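Local coordinates for RAP1B (PDB 4AX2), which probably protects Serratia marcescens from its own type VI-secreted amidase toxin, acting as a helical self-resistance (immunity) protein, at residues D23-A26 with F27-M31; Y33-V36 with V37-L40; N83-I86 with D87-S91; V107-N110 with C111-Y115; K54-S57 with L58-R62. One frame throughout, in Å; residues are numbered along the deposited sequence. Where two conformers were deposited one is given.

Interaction 1: residues D23-A26 with F27-M31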
loop_
_atom_site.group_PDB
_atom_site.type_symbol
_atom_site.label_atom_id
_atom_site.label_comp_id
_atom_site.label_asym_id
_atom_site.label_seq_id
_atom_site.Cartn_x
_atom_site.Cartn_y
_atom_site.Cartn_z
ATOM N N ASP A 23 -8.390 -17.086 -7.869
ATOM C CA ASP A 23 -6.952 -17.064 -7.534
ATOM C C ASP A 23 -6.602 -15.733 -6.869
ATOM O O ASP A 23 -6.350 -14.737 -7.548
ATOM C CB ASP A 23 -5.973 -17.335 -8.692
ATOM C CG ASP A 23 -4.498 -17.558 -8.190
ATOM O OD1 ASP A 23 -4.243 -17.445 -6.958
ATOM O OD2 ASP A 23 -3.590 -17.856 -9.016
ATOM N N PRO A 24 -6.575 -15.730 -5.526
ATOM C CA PRO A 24 -6.280 -14.529 -4.747
ATOM C C PRO A 24 -4.934 -13.865 -5.069
ATOM O O PRO A 24 -4.822 -12.651 -4.932
ATOM C CB PRO A 24 -6.299 -15.034 -3.302
ATOM C CG PRO A 24 -7.175 -16.235 -3.328
ATOM C CD PRO A 24 -6.890 -16.875 -4.648
ATOM N N VAL A 25 -3.934 -14.622 -5.519
ATOM C CA VAL A 25 -2.628 -14.032 -5.772
ATOM C C VAL A 25 -2.260 -13.908 -7.247
ATOM O O VAL A 25 -1.117 -13.629 -7.560
ATOM C CB VAL A 25 -1.513 -14.761 -5.000
ATOM C CG1 VAL A 25 -1.666 -14.489 -3.499
ATOM C CG2 VAL A 25 -1.530 -16.259 -5.318
ATOM N N ALA A 26 -3.229 -14.073 -8.145
ATOM C CA ALA A 26 -2.989 -13.867 -9.568
ATOM C C ALA A 26 -2.253 -12.553 -9.814
ATOM O O ALA A 26 -1.324 -12.481 -10.614
ATOM C CB ALA A 26 -4.305 -13.899 -10.344
ATOM N N PHE A 27 -2.655 -11.493 -9.112
ATOM C CA PHE A 27 -2.029 -10.195 -9.343
ATOM C C PHE A 27 -0.571 -10.107 -8.850
ATOM O O PHE A 27 0.210 -9.316 -9.373
ATOM C CB PHE A 27 -2.899 -9.055 -8.760
ATOM C CG PHE A 27 -2.781 -8.875 -7.281
ATOM C CD1 PHE A 27 -3.466 -9.707 -6.402
ATOM C CD2 PHE A 27 -2.050 -7.821 -6.756
ATOM C CE1 PHE A 27 -3.369 -9.522 -5.028
ATOM C CE2 PHE A 27 -1.948 -7.637 -5.390
ATOM C CZ PHE A 27 -2.611 -8.483 -4.526
ATOM N N ILE A 28 -0.209 -10.921 -7.865
ATOM C CA ILE A 28 1.171 -10.999 -7.347
ATOM C C ILE A 28 2.080 -11.784 -8.315
ATOM O O ILE A 28 3.250 -11.433 -8.553
ATOM C CB ILE A 28 1.179 -11.700 -5.956
ATOM C CG1 ILE A 28 0.363 -10.921 -4.915
ATOM C CG2 ILE A 28 2.598 -11.868 -5.403
ATOM C CD1 ILE A 28 0.916 -9.532 -4.683
ATOM N N LYS A 29 1.511 -12.840 -8.880
ATOM C CA LYS A 29 2.238 -13.740 -9.783
ATOM C C LYS A 29 2.652 -13.064 -11.087
ATOM O O LYS A 29 3.568 -13.530 -11.744
ATOM C CB LYS A 29 1.382 -14.962 -10.086
ATOM C CG LYS A 29 1.187 -15.839 -8.870
ATOM C CD LYS A 29 0.309 -17.032 -9.170
ATOM C CE LYS A 29 0.464 -18.089 -8.100
ATOM N NZ LYS A 29 -0.484 -19.223 -8.310
ATOM N N GLN A 30 1.974 -11.968 -11.444
ATOM C CA GLN A 30 2.320 -11.171 -12.619
ATOM C C GLN A 30 3.346 -10.051 -12.334
ATOM O O GLN A 30 3.817 -9.388 -13.269
ATOM C CB GLN A 30 1.057 -10.636 -13.310
ATOM C CG GLN A 30 0.241 -9.650 -12.508
ATOM C CD GLN A 30 -0.986 -9.186 -13.258
ATOM O OE1 GLN A 30 -1.136 -7.994 -13.553
ATOM N NE2 GLN A 30 -1.869 -10.125 -13.588
ATOM N N MET A 31 3.700 -9.836 -11.066
ATOM C CA MET A 31 4.608 -8.741 -10.697
ATOM C C MET A 31 6.057 -9.118 -10.883
ATOM O O MET A 31 6.430 -10.234 -10.580
ATOM C CB MET A 31 4.488 -8.382 -9.220
ATOM C CG MET A 31 3.271 -7.583 -8.862
ATOM S SD MET A 31 3.169 -7.421 -7.083
ATOM C CE MET A 31 1.624 -6.486 -7.091
HETATM O O HOH W 1 -5.779 -11.638 -7.930
HETATM O O HOH W 2 -2.180 -19.501 -5.624
#
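D23, in the type I beta turn (D23 to A26) that leads into the short helix 26-29, meets K29 six residues on in a salt bridge, OD2 of D23 standing 3.5 Å from NZ of K29, its hydrogen bond weak. K29, extended beyond CG, crosses D23 at about a right angle, its CE passing 3.9 Å from CG2 of V25. A water bridges OD1 of D23 and NZ of K29. The D23 carboxylate, swung opposite its backbone N (chi1 -169°), brings OD1 forward to V25 N at 3.2 Å, an Asx turn in which the donor lies well above the carboxylate plane. The carbonyl of V25 then takes K29 N at 3.0 Å, nearly in line with its C=O. In F27, CG stands between the backbone N and the carbonyl carbon (chi1 79°), which lays the ring edge beside O of P24, 3.5 Å from CE1, while CG1 of I28 sits over the centre of one face. R113 of the second subunit hydrogen-bonds O of P24, and K29 makes a cation-pi contact with W136. V25 and I28, CB to CB at 4.2 Å, rest on W70, and I28 leans on V36 of helix 33-49.

Interaction 2: residues Y33-V36 with V37-L40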
loop_
_atom_site.group_PDB
_atom_site.type_symbol
_atom_site.label_atom_id
_atom_site.label_comp_id
_atom_site.label_asym_id
_atom_site.label_seq_id
_atom_site.Cartn_x
_atom_site.Cartn_y
_atom_site.Cartn_z
ATOM N N TYR A 33 9.540 -9.661 -9.382
ATOM C CA TYR A 33 9.860 -10.067 -8.023
ATOM C C TYR A 33 10.227 -8.901 -7.076
ATOM O O TYR A 33 9.854 -8.942 -5.907
ATOM C CB TYR A 33 10.994 -11.090 -8.013
ATOM C CG TYR A 33 10.658 -12.451 -8.618
ATOM C CD1 TYR A 33 9.440 -13.084 -8.353
ATOM C CD2 TYR A 33 11.579 -13.117 -9.418
ATOM C CE1 TYR A 33 9.158 -14.346 -8.865
ATOM C CE2 TYR A 33 11.301 -14.362 -9.949
ATOM C CZ TYR A 33 10.097 -14.978 -9.674
ATOM O OH TYR A 33 9.840 -16.225 -10.193
ATOM N N HIS A 34 10.950 -7.888 -7.568
ATOM C CA HIS A 34 11.310 -6.772 -6.704
ATOM C C HIS A 34 10.069 -6.088 -6.162
ATOM O O HIS A 34 10.041 -5.691 -5.004
ATOM C CB HIS A 34 12.264 -5.770 -7.386
ATOM C CG HIS A 34 11.716 -5.116 -8.646
ATOM N ND1 HIS A 34 10.954 -4.000 -8.617
ATOM C CD2 HIS A 34 11.899 -5.425 -9.987
ATOM C CE1 HIS A 34 10.643 -3.629 -9.866
ATOM N NE2 HIS A 34 11.234 -4.496 -10.712
ATOM N N GLN A 35 9.012 -6.008 -6.969
ATOM C CA GLN A 35 7.741 -5.476 -6.487
ATOM C C GLN A 35 7.090 -6.332 -5.410
ATOM O O GLN A 35 6.527 -5.802 -4.458
ATOM C CB GLN A 35 6.768 -5.246 -7.643
ATOM C CG GLN A 35 5.497 -4.519 -7.224
ATOM C CD GLN A 35 5.743 -3.082 -6.756
ATOM O OE1 GLN A 35 6.459 -2.326 -7.404
ATOM N NE2 GLN A 35 5.137 -2.707 -5.624
ATOM N N VAL A 36 7.177 -7.659 -5.539
ATOM C CA VAL A 36 6.627 -8.550 -4.513
ATOM C C VAL A 36 7.260 -8.302 -3.157
ATOM O O VAL A 36 6.573 -8.329 -2.137
ATOM C CB VAL A 36 6.784 -10.031 -4.877
ATOM C CG1 VAL A 36 6.136 -10.916 -3.805
ATOM C CG2 VAL A 36 6.193 -10.295 -6.260
ATOM N N VAL A 37 8.564 -8.047 -3.140
ATOM C CA VAL A 37 9.264 -7.722 -1.911
ATOM C C VAL A 37 8.656 -6.459 -1.294
ATOM O O VAL A 37 8.488 -6.385 -0.079
ATOM C CB VAL A 37 10.763 -7.517 -2.154
ATOM C CG1 VAL A 37 11.433 -7.029 -0.876
ATOM C CG2 VAL A 37 11.416 -8.811 -2.675
ATOM N N LYS A 38 8.359 -5.471 -2.128
ATOM C CA LYS A 38 7.747 -4.207 -1.625
ATOM C C LYS A 38 6.359 -4.451 -1.044
ATOM O O LYS A 38 6.007 -3.858 -0.041
ATOM C CB LYS A 38 7.708 -3.117 -2.690
ATOM C CG LYS A 38 9.087 -2.738 -3.208
ATOM C CD LYS A 38 9.209 -1.266 -3.580
ATOM C CE LYS A 38 8.322 -0.848 -4.754
ATOM N NZ LYS A 38 8.298 0.645 -4.997
ATOM N N GLU A 39 5.582 -5.347 -1.666
ATOM C CA GLU A 39 4.271 -5.712 -1.130
ATOM C C GLU A 39 4.429 -6.342 0.248
ATOM O O GLU A 39 3.631 -6.075 1.155
ATOM C CB GLU A 39 3.529 -6.703 -2.026
ATOM C CG GLU A 39 3.388 -6.291 -3.482
ATOM C CD GLU A 39 2.643 -4.988 -3.673
ATOM O OE1 GLU A 39 1.410 -5.003 -3.477
ATOM O OE2 GLU A 39 3.274 -3.999 -4.090
ATOM N N LEU A 40 5.436 -7.204 0.400
ATOM C CA LEU A 40 5.691 -7.826 1.697
ATOM C C LEU A 40 6.038 -6.742 2.723
ATOM O O LEU A 40 5.484 -6.713 3.832
ATOM C CB LEU A 40 6.838 -8.845 1.595
ATOM C CG LEU A 40 7.266 -9.581 2.866
ATOM C CD1 LEU A 40 7.954 -10.890 2.491
ATOM C CD2 LEU A 40 8.195 -8.736 3.740
#
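Q35 and E39, one helical turn apart, are joined by a side-chain hydrogen bond, and the backbone around them is regular: V37 N donates to O of Y33 at 3.2 Å. The CG2 methyl of V37 lies 3.6 Å from that same oxygen. K38 follows, its backbone N bonded only weakly to O of H34. Its chain bends at chi2 and chi3, which brings CE within 3.6 Å of OE1 of Q35, while NZ continues to the carbonyl oxygen of Y115. At E39 the N-H returns to O of Q35 at 3.0 Å, and OE2 receives NE2 of Q35 at 2.7 Å with an N-H...O angle of 161°. That oxygen lies in the amide plane of Q35, although amide and carboxylate planes are turned 56° apart. Q35 has CG anti to its N (chi1 -172°) and folds at chi2, which carries the amide over to E39. OE2 is also bonded to OH of Y115 and OE1 to NE2 of H116 of the second subunit, so both carboxylate oxygens are held. L40 N donates to O of V36. This is an i to i+4 glutamine-glutamate pair on the alpha-helix 33-49, at the subunit interface.

Interaction 3: residues N83-I86 with D87-S91. With EDO (1,2-ethanediol), chain G.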
loop_
_atom_site.group_PDB
_atom_site.type_symbol
_atom_site.label_atom_id
_atom_site.label_comp_id
_atom_site.label_asym_id
_atom_site.label_seq_id
_atom_site.Cartn_x
_atom_site.Cartn_y
_atom_site.Cartn_z
ATOM N N ASN A 83 13.063 -5.877 7.909
ATOM C CA ASN A 83 12.527 -5.406 9.172
ATOM C C ASN A 83 13.295 -4.220 9.714
ATOM O O ASN A 83 12.696 -3.295 10.212
ATOM C CB ASN A 83 12.416 -6.541 10.189
ATOM C CG ASN A 83 11.251 -7.457 9.892
ATOM O OD1 ASN A 83 10.633 -7.370 8.828
ATOM N ND2 ASN A 83 10.943 -8.348 10.830
ATOM N N VAL A 84 14.621 -4.239 9.601
ATOM C CA VAL A 84 15.412 -3.059 9.969
ATOM C C VAL A 84 14.965 -1.815 9.142
ATOM O O VAL A 84 14.782 -0.730 9.694
ATOM C CB VAL A 84 16.921 -3.312 9.818
ATOM C CG1 VAL A 84 17.691 -2.007 9.915
ATOM C CG2 VAL A 84 17.433 -4.297 10.891
ATOM N N LEU A 85 14.785 -1.989 7.841
ATOM C CA LEU A 85 14.320 -0.872 6.991
ATOM C C LEU A 85 12.931 -0.372 7.411
ATOM O O LEU A 85 12.732 0.835 7.573
ATOM C CB LEU A 85 14.376 -1.253 5.515
ATOM C CG LEU A 85 14.055 -0.104 4.551
ATOM C CD1 LEU A 85 15.029 1.056 4.749
ATOM C CD2 LEU A 85 14.065 -0.645 3.129
ATOM N N ILE A 86 11.998 -1.289 7.679
ATOM C CA ILE A 86 10.673 -0.903 8.187
ATOM C C ILE A 86 10.841 -0.052 9.440
ATOM O O ILE A 86 10.200 0.989 9.596
ATOM C CB ILE A 86 9.784 -2.133 8.506
ATOM C CG1 ILE A 86 9.374 -2.860 7.213
ATOM C CG2 ILE A 86 8.562 -1.717 9.332
ATOM C CD1 ILE A 86 8.776 -4.250 7.417
ATOM N N ASP A 87 11.736 -0.496 10.338
ATOM C CA ASP A 87 11.950 0.190 11.595
ATOM C C ASP A 87 12.460 1.618 11.404
ATOM O O ASP A 87 12.201 2.467 12.236
ATOM C CB ASP A 87 12.897 -0.611 12.509
ATOM C CG ASP A 87 12.249 -1.864 13.064
ATOM O OD1 ASP A 87 11.000 -1.953 13.002
ATOM O OD2 ASP A 87 12.985 -2.756 13.575
ATOM N N LYS A 88 13.152 1.875 10.301
ATOM C CA LYS A 88 13.650 3.223 9.997
ATOM C C LYS A 88 12.546 4.169 9.477
ATOM O O LYS A 88 12.748 5.394 9.457
ATOM C CB LYS A 88 14.852 3.141 9.048
ATOM C CG LYS A 88 16.052 2.450 9.702
ATOM C CD LYS A 88 17.266 2.374 8.777
ATOM C CE LYS A 88 18.396 1.546 9.378
ATOM N NZ LYS A 88 19.443 1.227 8.365
ATOM N N TYR A 89 11.379 3.613 9.114
ATOM C CA TYR A 89 10.247 4.404 8.580
ATOM C C TYR A 89 9.013 4.489 9.488
ATOM O O TYR A 89 8.391 5.552 9.607
ATOM C CB TYR A 89 9.844 3.855 7.205
ATOM C CG TYR A 89 10.800 4.302 6.135
ATOM C CD1 TYR A 89 12.019 3.676 5.967
ATOM C CD2 TYR A 89 10.493 5.376 5.307
ATOM C CE1 TYR A 89 12.928 4.113 5.009
ATOM C CE2 TYR A 89 11.387 5.812 4.334
ATOM C CZ TYR A 89 12.609 5.181 4.195
ATOM O OH TYR A 89 13.519 5.585 3.242
ATOM N N LYS A 90 8.673 3.382 10.148
ATOM C CA LYS A 90 7.328 3.201 10.700
ATOM C C LYS A 90 6.933 4.114 11.855
ATOM O O LYS A 90 5.734 4.369 12.041
ATOM C CB LYS A 90 7.133 1.745 11.135
ATOM C CG LYS A 90 7.999 1.332 12.316
ATOM C CD LYS A 90 7.633 -0.090 12.749
ATOM C CE LYS A 90 8.356 -0.489 14.036
ATOM N NZ LYS A 90 8.142 -1.913 14.438
ATOM N N SER A 91 7.926 4.594 12.612
ATOM C CA SER A 91 7.726 5.300 13.887
ATOM C C SER A 91 8.028 6.762 13.761
ATOM O O SER A 91 7.983 7.492 14.754
ATOM C CB SER A 91 8.658 4.749 14.978
ATOM O OG SER A 91 8.520 3.364 15.112
HETATM C C1 EDO G . 12.225 8.465 2.297
HETATM O O1 EDO G . 13.439 7.746 2.408
HETATM C C2 EDO G . 11.737 8.359 0.886
HETATM O O2 EDO G . 10.809 9.403 0.653
#
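D87 N bonds to O of N83 at 3.0 Å with an N-H...O angle of 155°, a regular alpha-helical i to i+4 link, but the backbone pattern then changes as helix 75-89 approaches its C-terminal end. K88 N is held by O of L85 at 2.9 Å, three residues back, and only weakly by O of V84. Y89 N likewise donates to O of I86, and only weakly to O of L85. K90 N joins Y89 N at the I86 carbonyl, so that I86 O takes two backbone donors. They reach it differently: K90 N lies nearly in line with the C=O, whereas Y89 N stands 56° out of the carbonyl plane. In this last turn i+3 bonds are thus mixed with i+4 bonds.

The side chains follow the same spacing. V84 and K88 lie alongside each other, CG1 of V84 being 3.7 Å from CE of K88. On another flank K90 takes chi1 67°, with CG between its backbone N and carbonyl carbon, and runs back extended past I86, where its CD lies 3.9 Å from CG2 of I86. NZ of K90 makes a salt bridge with OD1 of D87 at 3.2 Å, its hydrogen bond weak; its stronger partner is OE1 of Q48. L85, I86 and Y89 all pack on L114 of helix 107-116. L85 and Y89 lie side by side, pointing the same way: O of L85 meets the ring at its edge, in plane, and CD1 of L85 is 3.7 Å from CE1 of Y89.

Interaction 4: residues V107-N110 with C111-Y115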
loop_
_atom_site.group_PDB
_atom_site.type_symbol
_atom_site.label_atom_id
_atom_site.label_comp_id
_atom_site.label_asym_id
_atom_site.label_seq_id
_atom_site.Cartn_x
_atom_site.Cartn_y
_atom_site.Cartn_z
ATOM N N VAL A 107 0.990 6.956 10.894
ATOM C CA VAL A 107 1.697 5.678 10.708
ATOM C C VAL A 107 1.400 5.061 9.324
ATOM O O VAL A 107 2.253 4.427 8.733
ATOM C CB VAL A 107 1.426 4.669 11.859
ATOM C CG1 VAL A 107 1.854 5.264 13.191
ATOM C CG2 VAL A 107 -0.040 4.228 11.916
ATOM N N THR A 108 0.192 5.260 8.795
ATOM C CA THR A 108 -0.161 4.751 7.464
ATOM C C THR A 108 0.703 5.461 6.417
ATOM O O THR A 108 1.276 4.831 5.510
ATOM C CB THR A 108 -1.656 4.985 7.141
ATOM O OG1 THR A 108 -2.458 4.401 8.172
ATOM C CG2 THR A 108 -2.044 4.376 5.769
ATOM N N LEU A 109 0.817 6.771 6.566
ATOM C CA LEU A 109 1.698 7.582 5.722
ATOM C C LEU A 109 3.161 7.115 5.801
ATOM O O LEU A 109 3.842 7.049 4.783
ATOM C CB LEU A 109 1.586 9.053 6.108
ATOM C CG LEU A 109 2.190 10.032 5.125
ATOM C CD1 LEU A 109 1.329 10.109 3.865
ATOM C CD2 LEU A 109 2.282 11.406 5.791
ATOM N N ASN A 110 3.628 6.777 7.000
ATOM C CA ASN A 110 4.995 6.249 7.171
ATOM C C ASN A 110 5.242 4.978 6.359
ATOM O O ASN A 110 6.280 4.820 5.708
ATOM C CB ASN A 110 5.294 5.988 8.651
ATOM C CG ASN A 110 5.411 7.258 9.488
ATOM O OD1 ASN A 110 5.605 8.357 8.981
ATOM N ND2 ASN A 110 5.307 7.091 10.820
ATOM N N CYS A 111 4.281 4.051 6.411
ATOM C CA CYS A 111 4.348 2.828 5.620
ATOM C C CYS A 111 4.319 3.084 4.095
ATOM O O CYS A 111 5.073 2.451 3.332
ATOM C CB CYS A 111 3.251 1.850 6.085
ATOM S SG CYS A 111 3.521 1.237 7.786
ATOM N N LEU A 112 3.491 4.036 3.656
ATOM C CA LEU A 112 3.484 4.427 2.250
ATOM C C LEU A 112 4.834 5.058 1.847
ATOM O O LEU A 112 5.344 4.799 0.753
ATOM C CB LEU A 112 2.313 5.360 1.962
ATOM C CG LEU A 112 0.925 4.766 2.145
ATOM C CD1 LEU A 112 -0.106 5.876 1.921
ATOM C CD2 LEU A 112 0.698 3.621 1.149
ATOM N N ARG A 113 5.432 5.848 2.741
ATOM C CA ARG A 113 6.735 6.480 2.449
ATOM C C ARG A 113 7.789 5.397 2.260
ATOM O O ARG A 113 8.572 5.417 1.315
ATOM C CB ARG A 113 7.147 7.445 3.564
ATOM C CG ARG A 113 8.356 8.292 3.213
ATOM C CD ARG A 113 8.748 9.267 4.336
ATOM N NE ARG A 113 7.646 10.151 4.720
ATOM C CZ ARG A 113 6.925 10.063 5.842
ATOM N NH1 ARG A 113 7.180 9.148 6.751
ATOM N NH2 ARG A 113 5.914 10.913 6.049
ATOM N N LEU A 114 7.816 4.456 3.189
ATOM C CA LEU A 114 8.647 3.249 3.054
ATOM C C LEU A 114 8.451 2.579 1.705
ATOM O O LEU A 114 9.411 2.321 0.981
ATOM C CB LEU A 114 8.286 2.241 4.143
ATOM C CG LEU A 114 8.850 0.813 3.954
ATOM C CD1 LEU A 114 10.353 0.838 4.149
ATOM C CD2 LEU A 114 8.205 -0.146 4.929
ATOM N N TYR A 115 7.196 2.297 1.380
ATOM C CA TYR A 115 6.842 1.535 0.181
ATOM C C TYR A 115 7.377 2.184 -1.088
ATOM O O TYR A 115 7.739 1.486 -2.013
ATOM C CB TYR A 115 5.319 1.391 0.117
ATOM C CG TYR A 115 4.763 0.664 -1.071
ATOM C CD1 TYR A 115 4.969 -0.700 -1.249
ATOM C CD2 TYR A 115 3.966 1.331 -1.991
ATOM C CE1 TYR A 115 4.421 -1.377 -2.316
ATOM C CE2 TYR A 115 3.415 0.671 -3.061
ATOM C CZ TYR A 115 3.650 -0.691 -3.224
ATOM O OH TYR A 115 3.092 -1.338 -4.296
#
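OD1 of N110 is gripped by two donors, NH1 of R113 at 2.8 Å and ND2 of N94; the bond from R113 links two side chains about one turn apart on the alpha-helix 107-116. It is fairly straight, with an N-H...O angle of 159°, and the oxygen lies at the edge of the guanidinium, in its plane. Amide and guanidinium planes are 56° apart, and the donor is tilted from the carbonyl plane of N110. The two side chains run alongside one another in the same direction. R113 sets out with CG anti to its backbone N and bends at chi3, which folds the guanidinium back over the preceding turn. Its NH2 comes 3.7 Å from CD2 of L109 and reaches onward to OD1 of N94. The other end of the N110 amide is held too, ND2 donating to the backbone oxygens of K90 and R92. Such bonding on both sides should fix the rotation of the buried amide.

Beneath these groups the helix is regular. R113 N donates to O of L109 at 2.9 Å, and L114 N to O of N110 with an almost linear angle of 175°. L114 packs against helix 75-89, while T108 is turned to the second subunit, where it packs on F56. C111 N donates to O of V107 in the same i to i+4 series, and its SG, disulfide-bonded to C45 of helix 33-49, lies 3.6 Å from that same V107 oxygen.

Interaction 5: residues K54-S57 with L58-R62. With EDO (1,2-ethanediol), chain H.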
loop_
_atom_site.group_PDB
_atom_site.type_symbol
_atom_site.label_atom_id
_atom_site.label_comp_id
_atom_site.label_asym_id
_atom_site.label_seq_id
_atom_site.Cartn_x
_atom_site.Cartn_y
_atom_site.Cartn_z
ATOM N N LYS A 54 -4.902 -7.428 17.308
ATOM C CA LYS A 54 -6.135 -7.164 16.570
ATOM C C LYS A 54 -6.169 -7.948 15.266
ATOM O O LYS A 54 -5.136 -8.422 14.759
ATOM C CB LYS A 54 -6.329 -5.661 16.308
ATOM C CG LYS A 54 -5.883 -5.158 14.919
ATOM C CD LYS A 54 -6.568 -3.825 14.611
ATOM C CE LYS A 54 -8.071 -3.861 14.292
ATOM N NZ LYS A 54 -8.710 -5.006 13.609
ATOM N N ALA A 55 -7.371 -8.061 14.716
ATOM C CA ALA A 55 -7.595 -8.864 13.511
ATOM C C ALA A 55 -6.910 -8.254 12.302
ATOM O O ALA A 55 -6.354 -8.982 11.478
ATOM C CB ALA A 55 -9.090 -9.032 13.232
ATOM N N PHE A 56 -6.959 -6.928 12.178
ATOM C CA PHE A 56 -6.292 -6.284 11.037
ATOM C C PHE A 56 -4.793 -6.558 11.022
ATOM O O PHE A 56 -4.270 -6.989 10.012
ATOM C CB PHE A 56 -6.507 -4.765 10.953
ATOM C CG PHE A 56 -5.688 -4.146 9.859
ATOM C CD1 PHE A 56 -6.056 -4.325 8.531
ATOM C CD2 PHE A 56 -4.493 -3.493 10.143
ATOM C CE1 PHE A 56 -5.271 -3.821 7.499
ATOM C CE2 PHE A 56 -3.693 -2.997 9.123
ATOM C CZ PHE A 56 -4.086 -3.165 7.787
ATOM N N SER A 57 -4.108 -6.262 12.122
ATOM C CA SER A 57 -2.662 -6.498 12.209
ATOM C C SER A 57 -2.314 -7.935 11.834
ATOM O O SER A 57 -1.349 -8.181 11.102
ATOM C CB SER A 57 -2.125 -6.139 13.603
ATOM O OG SER A 57 -0.714 -6.373 13.702
ATOM N N LEU A 58 -3.098 -8.892 12.321
ATOM C CA LEU A 58 -2.833 -10.303 12.035
ATOM C C LEU A 58 -3.022 -10.614 10.553
ATOM O O LEU A 58 -2.243 -11.359 9.943
ATOM C CB LEU A 58 -3.729 -11.200 12.907
ATOM C CG LEU A 58 -3.592 -12.717 12.744
ATOM C CD1 LEU A 58 -2.167 -13.194 13.025
ATOM C CD2 LEU A 58 -4.589 -13.433 13.652
ATOM N N ASP A 59 -4.068 -10.041 9.976
ATOM C CA ASP A 59 -4.355 -10.173 8.539
ATOM C C ASP A 59 -3.183 -9.655 7.698
ATOM O O ASP A 59 -2.726 -10.342 6.789
ATOM C CB ASP A 59 -5.635 -9.382 8.229
ATOM C CG ASP A 59 -6.120 -9.556 6.796
ATOM O OD1 ASP A 59 -5.472 -9.020 5.862
ATOM O OD2 ASP A 59 -7.198 -10.162 6.619
ATOM N N ALA A 60 -2.689 -8.455 8.033
ATOM C CA ALA A 60 -1.562 -7.844 7.332
ATOM C C ALA A 60 -0.276 -8.681 7.461
ATOM O O ALA A 60 0.478 -8.828 6.490
ATOM C CB ALA A 60 -1.338 -6.406 7.834
ATOM N N ALA A 61 -0.028 -9.213 8.659
ATOM C CA ALA A 61 1.154 -10.078 8.912
ATOM C C ALA A 61 1.115 -11.319 8.048
ATOM O O ALA A 61 2.102 -11.671 7.385
ATOM C CB ALA A 61 1.227 -10.460 10.389
ATOM N N ARG A 62 -0.034 -11.979 8.031
ATOM C CA ARG A 62 -0.197 -13.186 7.238
ATOM C C ARG A 62 -0.102 -12.911 5.750
ATOM O O ARG A 62 0.431 -13.730 4.988
ATOM C CB ARG A 62 -1.528 -13.862 7.593
ATOM C CG ARG A 62 -1.508 -14.497 8.978
ATOM C CD ARG A 62 -2.896 -14.934 9.421
ATOM N NE ARG A 62 -2.836 -15.800 10.601
ATOM C CZ ARG A 62 -3.884 -16.154 11.344
ATOM N NH1 ARG A 62 -5.114 -15.718 11.068
ATOM N NH2 ARG A 62 -3.697 -16.960 12.387
HETATM C C1 EDO H . -0.142 -18.075 10.519
HETATM O O1 EDO H . -0.605 -18.884 9.429
HETATM C C2 EDO H . -0.575 -18.705 11.852
HETATM O O2 EDO H . -0.584 -17.717 12.897
#
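F56 and A60 meet one turn apart: the CB methyl of A60 lies over one face of the phenyl ring, 4.2 Å from CZ. The backbone bond between them is the straightest of the four that cross here, A60 N donating to O of F56 at 2.9 Å with an angle of 167°. L58 N to O of K54, D59 N to O of A55 and A61 N to O of S57 continue the i to i+4 pattern of an alpha-helix whose N-cap position is held by K54. In the next turn CD2 of L58 lies 3.4 Å above the guanidinium plane of R62, offset toward its rim. R62 is extended from CG to NE, and its NH2 bonds weakly, at 3.2 Å, to O2 of a 1,2-ethanediol met in the guanidinium plane. Farther out, S57 OG donates to O of A47, and D59 bonds through OD1 to OG1 of T108 and through OD2 to N of V107, both of the second subunit. K54 makes a salt bridge with D51 of the second subunit, and F56 stacks on F56 of that subunit. Helix 55-67 is therefore set between helix 33-49, where A60 and A61 touch A47, and the partner chain.

How the interactions relate
Interaction 2, on helix 33-49 and about 6 Å from the centre of the chain, touches two of the others. M31 of interaction 1 packs its SD 3.8 Å from CG of E39, and interaction 4, its centre about 15 Å from that of interaction 2, meets it through Y115. Interactions 3 and 4 have centres about 10 Å apart, and helices 75-89 and 107-116 touch there, O of Y89 packing 3.3 Å from CB of N110. Interaction 5 touches none of the others within the chain; its nearest atoms to interaction 2 are about 6 Å away. Across the dimer, however, interactions 1 and 5 each face the partner's copy of interaction 4.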